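Local coordinates for insecticidal crystal protein Cry7Cal (PDB 5ZI1) that is a Bacillus thuringiensis insecticidal delta endotoxin active against the locust Locusta migratoria manilensis, probably acting by binding a receptor in the insect, at residues Q294-I299 with V320-T325; F347-K352 with L376-I381; S351-Q356 with G429-Y434. One frame throughout, in Å; residues are numbered along the deposited sequence.

In the fold
All three contacts belong to the middle domain of a three-domain Cry toxin, in which three antiparallel sheets form a beta-prism. Contact 1 lies inside one four-stranded sheet, in the hairpin of strands 294-306 and 312-324. Strand 343-348, next to 294-306, then leads through a turn into strand 352-365 of a second four-stranded sheet; contact 2 spans that passage, reaching strand 369-382. Contact 3 starts from the same part of the chain and joins the second sheet to strand 430-437 of the third. The centres of contacts 1 and 2 are about 12 Å apart. Contact 3 is centred about 11 Å from contact 1 and about 7 Å from contact 2. Contacts 2 and 3 thus join sheets, whereas contact 1 stays within one.

Contact 1: Q294-I299 with V320-T325; sequences QWLTKI and VVTQYT
The indole of Trp295 meets the 320-325 strand with its edge: Gln323 O and Thr325 OG1 both lie in the ring plane, neither over a face. Its NE1 donates an almost straight bond to Thr325 OG1 (3.2 Å, 172° at the hydrogen), and the ring of Phe293 is set edge-to-face with it. The Tyr324 ring is approached obliquely by Gln294 CG, 3.6 Å from Tyr324 CE1, and these two side chains run side by side in the same direction. The Gln294 amide is held at OE1 by Thr322 OG1, which donates to Gln294 OE1 over 2.7 Å from above the carbonyl plane. A chi1 of 66° sets that hydroxyl between the Thr322 backbone N and carbonyl carbon, facing the amide.

The backbones pair as two arms of an antiparallel hairpin. Trp295 and Gln323 form a hydrogen-bonded pair, with Trp295 N 2.9 Å from Gln323 O. Farther along, Thr297 and Lys298 both face Val321 in a classic beta bulge: Val321 O takes a firm bond from Thr297 N (2.8 Å) and a weak one from Lys298 N. Leu296 CD1 rests 3.7 Å from Val320 CG1 on the face shared with Thr322.

Strand 331-336 flanks 312-324, and strand 343-348 flanks 294-306. Against this sheet packs strand 430-437, which brings Arg431 onto Trp295, Leu432 onto Leu296, Val435 onto Ile299 and Tyr434 onto Val320.

Contact 2: F347-K352 with L376-I381; sequences FDLLSK and LRLYGI
Leu378 is the hub at which Phe347 and Leu349 meet the facing strand. Its CG sits 3.7 Å from Phe347 CE2, while its CD1 makes an off-centre CH-pi contact, 4.3 Å from the centroid of the Phe347 ring and 29° off the normal. Leu378 CD1 also lies 3.8 Å from Leu349 CD1, the leucines crossing at about a right angle. With CG of Leu378 opposite its carbonyl carbon (chi1 -51°), CD1 is turned to where it touches both. Leu376 O approaches the edge of the Phe347 ring in its plane, 3.6 Å from CZ. No hydrogen bond crosses: apolar packing at one end gives way to a CA-H...O contact from Lys352 CA to Ile381 O (3.6 Å) at the other.

Behind these, a type II turn from Leu349 to Lys352 is closed by Lys352 N to Leu349 O at 3.0 Å. The Lys352 side chain, extended as far as CE, reaches Asp348 O with NZ (3.0 Å). Backbone bonds to Ile299 and Thr297 anchor Phe347 and Leu349, and Leu378 is backbone hydrogen-bonded to Asp390.

The turn passes the chain between sheets; Phe347 and Leu349 from one and Leu378 of the next pack together in the beta-prism interior.

Contact 3: S351-Q356 with G429-Y434; sequences SKDIYQ and GHRLSY
His430 meets Tyr355 through its backbone: a water 2.8 Å from His430 O also lies close to Tyr355 O, and further acceptors compete for its protons. The imidazole is turned the other way, bonded by NE2 to Arg251 and set edge-to-face against His454.

At Arg431 the contact becomes ionic. NE donates to Asp353 OD1 over 2.9 Å in a salt bridge, bent to 141° at the hydrogen. The acceptor lies in the guanidinium plane at its edge, whereas the donor comes from above the carboxylate, 49° out of that plane. CG lies between the backbone N and the carbonyl carbon (chi1 84°), and a bend at chi3 brings NE to the carboxylate. A second water adds an indirect link, 2.6 Å from Asp353 OD2 and 3.0 Å from Arg431 NH2. Further grips come from Tyr428 OH on Asp353 OD2 and from Thr453 OG1 on Arg431 NH1, so both charged groups are held from several directions. On the backbone, Arg431 CA offers a CA-H...O contact to Ile354 O.

Here two sheets of the beta-prism meet: strand 352-356 belongs to a four-stranded sheet, 430-434 to a three-stranded one, and they run at a steep angle rather than as sheet neighbours.

A direct backbone bond follows, Leu432 N to Ile354 O at 2.8 Å. Another water joins the backbones, 2.7 Å from Leu432 O and 3.2 Å from Ile354 N. The side chains of Leu432 and Ile354 lie alongside each other, their CB atoms 3.8 Å apart, and Leu432 also packs on Ile299 of strand 294-306.

Contact 1: Q294-I299 with V320-T325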
loop_
_atom_site.group_PDB
_atom_site.type_symbol
_atom_site.label_atom_id
_atom_site.label_comp_id
_atom_site.label_asym_id
_atom_site.label_seq_id
_atom_site.Cartn_x
_atom_site.Cartn_y
_atom_site.Cartn_z
ATOM N N GLN A 294 -3.271 0.278 12.908
ATOM C CA GLN A 294 -3.276 1.175 14.063
ATOM C C GLN A 294 -3.524 2.617 13.652
ATOM O O GLN A 294 -2.918 3.121 12.701
ATOM C CB GLN A 294 -1.955 1.116 14.840
ATOM C CG GLN A 294 -1.632 -0.208 15.474
ATOM C CD GLN A 294 -0.310 -0.175 16.237
ATOM O OE1 GLN A 294 -0.281 0.110 17.423
ATOM N NE2 GLN A 294 0.785 -0.473 15.554
ATOM N N TRP A 295 -4.400 3.288 14.393
ATOM C CA TRP A 295 -4.777 4.670 14.128
ATOM C C TRP A 295 -4.060 5.562 15.129
ATOM O O TRP A 295 -4.106 5.297 16.334
ATOM C CB TRP A 295 -6.289 4.858 14.231
ATOM C CG TRP A 295 -7.014 3.903 13.350
ATOM C CD1 TRP A 295 -7.326 2.601 13.626
ATOM C CD2 TRP A 295 -7.470 4.154 12.018
ATOM N NE1 TRP A 295 -7.972 2.039 12.556
ATOM C CE2 TRP A 295 -8.069 2.969 11.554
ATOM C CE3 TRP A 295 -7.429 5.268 11.176
ATOM C CZ2 TRP A 295 -8.631 2.866 10.284
ATOM C CZ3 TRP A 295 -7.993 5.176 9.930
ATOM C CH2 TRP A 295 -8.586 3.976 9.487
ATOM N N LEU A 296 -3.376 6.588 14.630
ATOM C CA LEU A 296 -2.604 7.459 15.511
ATOM C C LEU A 296 -3.556 8.373 16.266
ATOM O O LEU A 296 -4.322 9.119 15.651
ATOM C CB LEU A 296 -1.604 8.268 14.699
ATOM C CG LEU A 296 -0.609 9.102 15.494
ATOM C CD1 LEU A 296 0.088 8.234 16.506
ATOM C CD2 LEU A 296 0.399 9.747 14.550
ATOM N N THR A 297 -3.529 8.321 17.593
ATOM C CA THR A 297 -4.407 9.200 18.356
ATOM C C THR A 297 -3.681 10.283 19.150
ATOM O O THR A 297 -4.329 11.248 19.566
ATOM C CB THR A 297 -5.285 8.378 19.310
ATOM O OG1 THR A 297 -4.460 7.783 20.320
ATOM C CG2 THR A 297 -5.991 7.245 18.544
ATOM N N LYS A 298 -2.369 10.173 19.360
ATOM C CA LYS A 298 -1.652 11.180 20.146
ATOM C C LYS A 298 -0.165 11.129 19.820
ATOM O O LYS A 298 0.370 10.071 19.504
ATOM C CB LYS A 298 -1.860 10.968 21.653
ATOM C CG LYS A 298 -2.877 11.900 22.302
ATOM C CD LYS A 298 -3.489 11.292 23.567
ATOM C CE LYS A 298 -2.437 10.895 24.604
ATOM N NZ LYS A 298 -2.973 9.856 25.553
ATOM N N ILE A 299 0.497 12.284 19.909
ATOM C CA ILE A 299 1.955 12.363 19.874
ATOM C C ILE A 299 2.410 13.312 20.970
ATOM O O ILE A 299 1.928 14.448 21.054
ATOM C CB ILE A 299 2.507 12.874 18.532
ATOM C CG1 ILE A 299 1.952 12.113 17.345
ATOM C CG2 ILE A 299 4.029 12.806 18.542
ATOM C CD1 ILE A 299 2.289 12.776 16.035
ATOM N N VAL A 320 4.054 7.828 21.338
ATOM C CA VAL A 320 3.071 7.654 20.286
ATOM C C VAL A 320 1.962 6.780 20.837
ATOM O O VAL A 320 2.229 5.751 21.469
ATOM C CB VAL A 320 3.713 7.034 19.033
ATOM C CG1 VAL A 320 2.691 6.319 18.203
ATOM C CG2 VAL A 320 4.384 8.123 18.223
ATOM N N VAL A 321 0.720 7.199 20.625
ATOM C CA VAL A 321 -0.442 6.476 21.104
ATOM C C VAL A 321 -1.297 6.126 19.900
ATOM O O VAL A 321 -1.531 6.973 19.028
ATOM C CB VAL A 321 -1.244 7.286 22.140
ATOM C CG1 VAL A 321 -2.448 6.471 22.605
ATOM C CG2 VAL A 321 -0.361 7.644 23.316
ATOM N N THR A 322 -1.733 4.877 19.841
ATOM C CA THR A 322 -2.592 4.396 18.772
ATOM C C THR A 322 -3.734 3.590 19.375
ATOM O O THR A 322 -3.648 3.107 20.514
ATOM C CB THR A 322 -1.819 3.514 17.765
ATOM O OG1 THR A 322 -1.387 2.318 18.424
ATOM C CG2 THR A 322 -0.600 4.242 17.211
ATOM N N GLN A 323 -4.797 3.433 18.578
ATOM C CA GLN A 323 -5.873 2.487 18.835
ATOM C C GLN A 323 -6.040 1.555 17.636
ATOM O O GLN A 323 -5.893 1.983 16.484
ATOM C CB GLN A 323 -7.188 3.215 19.094
ATOM C CG GLN A 323 -7.187 4.036 20.378
ATOM C CD GLN A 323 -8.365 4.981 20.486
ATOM O OE1 GLN A 323 -9.365 4.838 19.774
ATOM N NE2 GLN A 323 -8.258 5.955 21.385
ATOM N N TYR A 324 -6.376 0.286 17.907
ATOM C CA TYR A 324 -6.774 -0.641 16.855
ATOM C C TYR A 324 -8.138 -0.239 16.304
ATOM O O TYR A 324 -8.791 0.666 16.814
ATOM C CB TYR A 324 -6.811 -2.073 17.380
ATOM C CG TYR A 324 -5.448 -2.575 17.807
ATOM C CD1 TYR A 324 -4.329 -2.386 16.997
ATOM C CD2 TYR A 324 -5.278 -3.246 19.013
ATOM C CE1 TYR A 324 -3.088 -2.846 17.381
ATOM C CE2 TYR A 324 -4.033 -3.709 19.408
ATOM C CZ TYR A 324 -2.947 -3.508 18.585
ATOM O OH TYR A 324 -1.711 -3.972 18.972
ATOM N N THR A 325 -8.563 -0.907 15.239
ATOM C CA THR A 325 -9.810 -0.524 14.585
ATOM C C THR A 325 -11.006 -0.831 15.485
ATOM O O THR A 325 -11.115 -1.938 16.021
ATOM C CB THR A 325 -9.965 -1.262 13.259
ATOM O OG1 THR A 325 -8.783 -1.080 12.444
ATOM C CG2 THR A 325 -11.174 -0.736 12.533
#

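Contact 2: F347-K352 with L376-I381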
loop_
_atom_site.group_PDB
_atom_site.type_symbol
_atom_site.label_atom_id
_atom_site.label_comp_id
_atom_site.label_asym_id
_atom_site.label_seq_id
_atom_site.Cartn_x
_atom_site.Cartn_y
_atom_site.Cartn_z
ATOM N N PHE A 347 0.188 16.597 20.639
ATOM C CA PHE A 347 -0.801 16.672 19.577
ATOM C C PHE A 347 -1.904 15.659 19.877
ATOM O O PHE A 347 -1.617 14.482 20.114
ATOM C CB PHE A 347 -0.179 16.364 18.217
ATOM C CG PHE A 347 1.016 17.225 17.826
ATOM C CD1 PHE A 347 2.302 16.875 18.203
ATOM C CD2 PHE A 347 0.853 18.312 16.981
ATOM C CE1 PHE A 347 3.409 17.635 17.788
ATOM C CE2 PHE A 347 1.948 19.067 16.553
ATOM C CZ PHE A 347 3.230 18.723 16.953
ATOM N N ASP A 348 -3.162 16.106 19.869
ATOM C CA ASP A 348 -4.308 15.215 20.056
ATOM C C ASP A 348 -4.908 14.941 18.686
ATOM O O ASP A 348 -5.520 15.827 18.081
ATOM C CB ASP A 348 -5.332 15.829 21.005
ATOM C CG ASP A 348 -4.747 16.118 22.384
ATOM O OD1 ASP A 348 -4.567 17.324 22.718
ATOM O OD2 ASP A 348 -4.491 15.151 23.143
ATOM N N LEU A 349 -4.719 13.719 18.189
ATOM C CA LEU A 349 -5.017 13.410 16.795
ATOM C C LEU A 349 -6.187 12.449 16.585
ATOM O O LEU A 349 -6.586 12.251 15.429
ATOM C CB LEU A 349 -3.774 12.850 16.104
ATOM C CG LEU A 349 -2.525 13.703 16.308
ATOM C CD1 LEU A 349 -1.415 13.105 15.499
ATOM C CD2 LEU A 349 -2.757 15.155 15.915
ATOM N N LEU A 350 -6.758 11.867 17.643
ATOM C CA LEU A 350 -8.004 11.117 17.492
ATOM C C LEU A 350 -8.994 11.918 16.651
ATOM O O LEU A 350 -9.137 13.130 16.832
ATOM C CB LEU A 350 -8.599 10.803 18.866
ATOM C CG LEU A 350 -9.978 10.135 18.873
ATOM C CD1 LEU A 350 -9.930 8.755 18.205
ATOM C CD2 LEU A 350 -10.591 10.037 20.263
ATOM N N SER A 351 -9.603 11.252 15.674
ATOM C CA SER A 351 -10.642 11.737 14.756
ATOM C C SER A 351 -10.068 12.458 13.548
ATOM O O SER A 351 -10.846 12.817 12.651
ATOM C CB SER A 351 -11.659 12.722 15.366
ATOM O OG SER A 351 -11.038 13.866 15.951
ATOM N N LYS A 352 -8.774 12.750 13.505
ATOM C CA LYS A 352 -8.204 13.568 12.446
ATOM C C LYS A 352 -7.382 12.728 11.479
ATOM O O LYS A 352 -6.583 11.887 11.899
ATOM C CB LYS A 352 -7.307 14.662 13.024
ATOM C CG LYS A 352 -8.022 15.623 13.960
ATOM C CD LYS A 352 -7.081 16.733 14.412
ATOM C CE LYS A 352 -7.798 17.771 15.279
ATOM N NZ LYS A 352 -7.573 17.496 16.724
ATOM N N LEU A 376 7.569 21.472 14.352
ATOM C CA LEU A 376 6.788 20.461 13.642
ATOM C C LEU A 376 5.337 20.919 13.642
ATOM O O LEU A 376 4.749 21.107 14.706
ATOM C CB LEU A 376 6.915 19.089 14.309
ATOM C CG LEU A 376 6.171 17.881 13.705
ATOM C CD1 LEU A 376 6.780 17.482 12.376
ATOM C CD2 LEU A 376 6.208 16.717 14.669
ATOM N N ARG A 377 4.769 21.111 12.457
ATOM C CA ARG A 377 3.396 21.568 12.279
ATOM C C ARG A 377 2.598 20.487 11.551
ATOM O O ARG A 377 3.029 19.995 10.502
ATOM C CB ARG A 377 3.395 22.883 11.488
ATOM C CG ARG A 377 2.053 23.524 11.221
ATOM C CD ARG A 377 2.207 24.616 10.175
ATOM N NE ARG A 377 3.250 25.554 10.562
ATOM C CZ ARG A 377 4.122 26.109 9.720
ATOM N NH1 ARG A 377 5.024 26.957 10.188
ATOM N NH2 ARG A 377 4.097 25.822 8.424
ATOM N N LEU A 378 1.444 20.125 12.103
ATOM C CA LEU A 378 0.570 19.123 11.508
ATOM C C LEU A 378 -0.662 19.782 10.908
ATOM O O LEU A 378 -1.239 20.699 11.503
ATOM C CB LEU A 378 0.120 18.077 12.533
ATOM C CG LEU A 378 1.114 17.337 13.428
ATOM C CD1 LEU A 378 0.464 16.062 13.942
ATOM C CD2 LEU A 378 2.390 17.039 12.698
ATOM N N TYR A 379 -1.067 19.297 9.737
ATOM C CA TYR A 379 -2.287 19.721 9.059
ATOM C C TYR A 379 -3.285 18.568 9.069
ATOM O O TYR A 379 -2.984 17.476 8.557
ATOM C CB TYR A 379 -2.005 20.139 7.620
ATOM C CG TYR A 379 -1.032 21.280 7.432
ATOM C CD1 TYR A 379 0.338 21.093 7.618
ATOM C CD2 TYR A 379 -1.472 22.530 7.011
ATOM C CE1 TYR A 379 1.239 22.127 7.419
ATOM C CE2 TYR A 379 -0.570 23.582 6.810
ATOM C CZ TYR A 379 0.782 23.375 7.016
ATOM O OH TYR A 379 1.686 24.410 6.816
ATOM N N GLY A 380 -4.484 18.823 9.601
ATOM C CA GLY A 380 -5.459 17.775 9.804
ATOM C C GLY A 380 -6.829 18.140 9.266
ATOM O O GLY A 380 -7.136 19.300 9.001
ATOM N N ILE A 381 -7.661 17.112 9.111
ATOM C CA ILE A 381 -9.053 17.294 8.708
ATOM C C ILE A 381 -9.863 16.207 9.379
ATOM O O ILE A 381 -9.444 15.047 9.419
ATOM C CB ILE A 381 -9.220 17.257 7.170
ATOM C CG1 ILE A 381 -10.659 17.618 6.783
ATOM C CG2 ILE A 381 -8.779 15.882 6.572
ATOM C CD1 ILE A 381 -10.921 17.699 5.280
#

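Contact 3: S351-Q356 with G429-Y434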
loop_
_atom_site.group_PDB
_atom_site.type_symbol
_atom_site.label_atom_id
_atom_site.label_comp_id
_atom_site.label_asym_id
_atom_site.label_seq_id
_atom_site.Cartn_x
_atom_site.Cartn_y
_atom_site.Cartn_z
ATOM N N SER A 351 -9.603 11.252 15.674
ATOM C CA SER A 351 -10.642 11.737 14.756
ATOM C C SER A 351 -10.068 12.458 13.548
ATOM O O SER A 351 -10.846 12.817 12.651
ATOM C CB SER A 351 -11.659 12.722 15.366
ATOM O OG SER A 351 -11.038 13.866 15.951
ATOM N N LYS A 352 -8.774 12.750 13.505
ATOM C CA LYS A 352 -8.204 13.568 12.446
ATOM C C LYS A 352 -7.382 12.728 11.479
ATOM O O LYS A 352 -6.583 11.887 11.899
ATOM C CB LYS A 352 -7.307 14.662 13.024
ATOM C CG LYS A 352 -8.022 15.623 13.960
ATOM C CD LYS A 352 -7.081 16.733 14.412
ATOM C CE LYS A 352 -7.798 17.771 15.279
ATOM N NZ LYS A 352 -7.573 17.496 16.724
ATOM N N ASP A 353 -7.550 12.984 10.187
ATOM C CA ASP A 353 -6.554 12.595 9.201
ATOM C C ASP A 353 -5.557 13.734 9.110
ATOM O O ASP A 353 -5.883 14.802 8.591
ATOM C CB ASP A 353 -7.164 12.328 7.831
ATOM C CG ASP A 353 -7.699 10.943 7.696
ATOM O OD1 ASP A 353 -7.519 10.122 8.637
ATOM O OD2 ASP A 353 -8.302 10.692 6.634
ATOM N N ILE A 354 -4.349 13.507 9.614
ATOM C CA ILE A 354 -3.235 14.404 9.345
ATOM C C ILE A 354 -2.711 14.061 7.958
ATOM O O ILE A 354 -2.076 13.023 7.769
ATOM C CB ILE A 354 -2.132 14.273 10.396
ATOM C CG1 ILE A 354 -2.724 14.446 11.795
ATOM C CG2 ILE A 354 -0.966 15.263 10.067
ATOM C CD1 ILE A 354 -3.425 15.802 12.008
ATOM N N TYR A 355 -2.983 14.933 6.990
ATOM C CA TYR A 355 -2.614 14.751 5.598
ATOM C C TYR A 355 -1.324 15.466 5.208
ATOM O O TYR A 355 -0.878 15.316 4.063
ATOM C CB TYR A 355 -3.756 15.244 4.703
ATOM C CG TYR A 355 -4.086 16.721 4.891
ATOM C CD1 TYR A 355 -3.375 17.704 4.207
ATOM C CD2 TYR A 355 -5.108 17.133 5.752
ATOM C CE1 TYR A 355 -3.656 19.050 4.374
ATOM C CE2 TYR A 355 -5.402 18.483 5.917
ATOM C CZ TYR A 355 -4.663 19.435 5.224
ATOM O OH TYR A 355 -4.938 20.772 5.361
ATOM N N GLN A 356 -0.715 16.238 6.109
ATOM C CA GLN A 356 0.497 16.973 5.761
ATOM C C GLN A 356 1.235 17.373 7.025
ATOM O O GLN A 356 0.615 17.658 8.051
ATOM C CB GLN A 356 0.169 18.222 4.939
ATOM C CG GLN A 356 1.382 18.949 4.441
ATOM C CD GLN A 356 1.038 20.206 3.677
ATOM O OE1 GLN A 356 1.328 20.305 2.483
ATOM N NE2 GLN A 356 0.433 21.183 4.360
ATOM N N GLY A 429 -3.780 10.967 -0.297
ATOM C CA GLY A 429 -3.768 9.513 -0.332
ATOM C C GLY A 429 -3.280 8.871 0.946
ATOM O O GLY A 429 -3.436 7.662 1.133
ATOM N N HIS A 430 -2.711 9.673 1.848
ATOM C CA HIS A 430 -2.053 9.131 3.025
ATOM C C HIS A 430 -2.371 9.985 4.247
ATOM O O HIS A 430 -2.688 11.175 4.144
ATOM C CB HIS A 430 -0.530 9.028 2.804
ATOM C CG HIS A 430 -0.126 7.954 1.827
ATOM N ND1 HIS A 430 -0.084 8.162 0.460
ATOM C CD2 HIS A 430 0.241 6.662 2.021
ATOM C CE1 HIS A 430 0.298 7.049 -0.142
ATOM N NE2 HIS A 430 0.501 6.123 0.783
ATOM N N ARG A 431 -2.265 9.361 5.416
ATOM C CA ARG A 431 -2.501 10.011 6.693
ATOM C C ARG A 431 -1.378 9.612 7.633
ATOM O O ARG A 431 -0.836 8.509 7.531
ATOM C CB ARG A 431 -3.868 9.609 7.312
ATOM C CG ARG A 431 -3.802 8.308 8.099
ATOM C CD ARG A 431 -5.078 7.943 8.801
ATOM N NE ARG A 431 -6.186 7.675 7.881
ATOM C CZ ARG A 431 -6.304 6.568 7.150
ATOM N NH1 ARG A 431 -5.362 5.627 7.192
ATOM N NH2 ARG A 431 -7.351 6.420 6.357
ATOM N N LEU A 432 -1.024 10.517 8.540
ATOM C CA LEU A 432 0.066 10.233 9.461
ATOM C C LEU A 432 -0.340 9.108 10.389
ATOM O O LEU A 432 -1.474 9.060 10.874
ATOM C CB LEU A 432 0.436 11.475 10.267
ATOM C CG LEU A 432 1.636 11.441 11.219
ATOM C CD1 LEU A 432 2.974 11.323 10.500
ATOM C CD2 LEU A 432 1.632 12.739 12.044
ATOM N N SER A 433 0.585 8.180 10.629
ATOM C CA SER A 433 0.282 7.055 11.489
ATOM C C SER A 433 1.324 6.784 12.551
ATOM O O SER A 433 0.998 6.121 13.543
ATOM C CB SER A 433 0.063 5.773 10.653
ATOM O OG SER A 433 1.151 5.510 9.762
ATOM N N TYR A 434 2.548 7.278 12.412
ATOM C CA TYR A 434 3.569 6.858 13.357
ATOM C C TYR A 434 4.655 7.920 13.415
ATOM O O TYR A 434 4.778 8.757 12.519
ATOM C CB TYR A 434 4.161 5.475 12.968
ATOM C CG TYR A 434 4.780 4.779 14.160
ATOM C CD1 TYR A 434 3.988 4.064 15.050
ATOM C CD2 TYR A 434 6.136 4.903 14.440
ATOM C CE1 TYR A 434 4.521 3.469 16.176
ATOM C CE2 TYR A 434 6.688 4.300 15.570
ATOM C CZ TYR A 434 5.866 3.580 16.431
ATOM O OH TYR A 434 6.384 2.970 17.554
HETATM O O HOH W 1 -3.607 10.708 11.031
HETATM O O HOH W 2 -9.438 8.408 7.133
HETATM O O HOH W 3 -1.136 12.760 2.385
#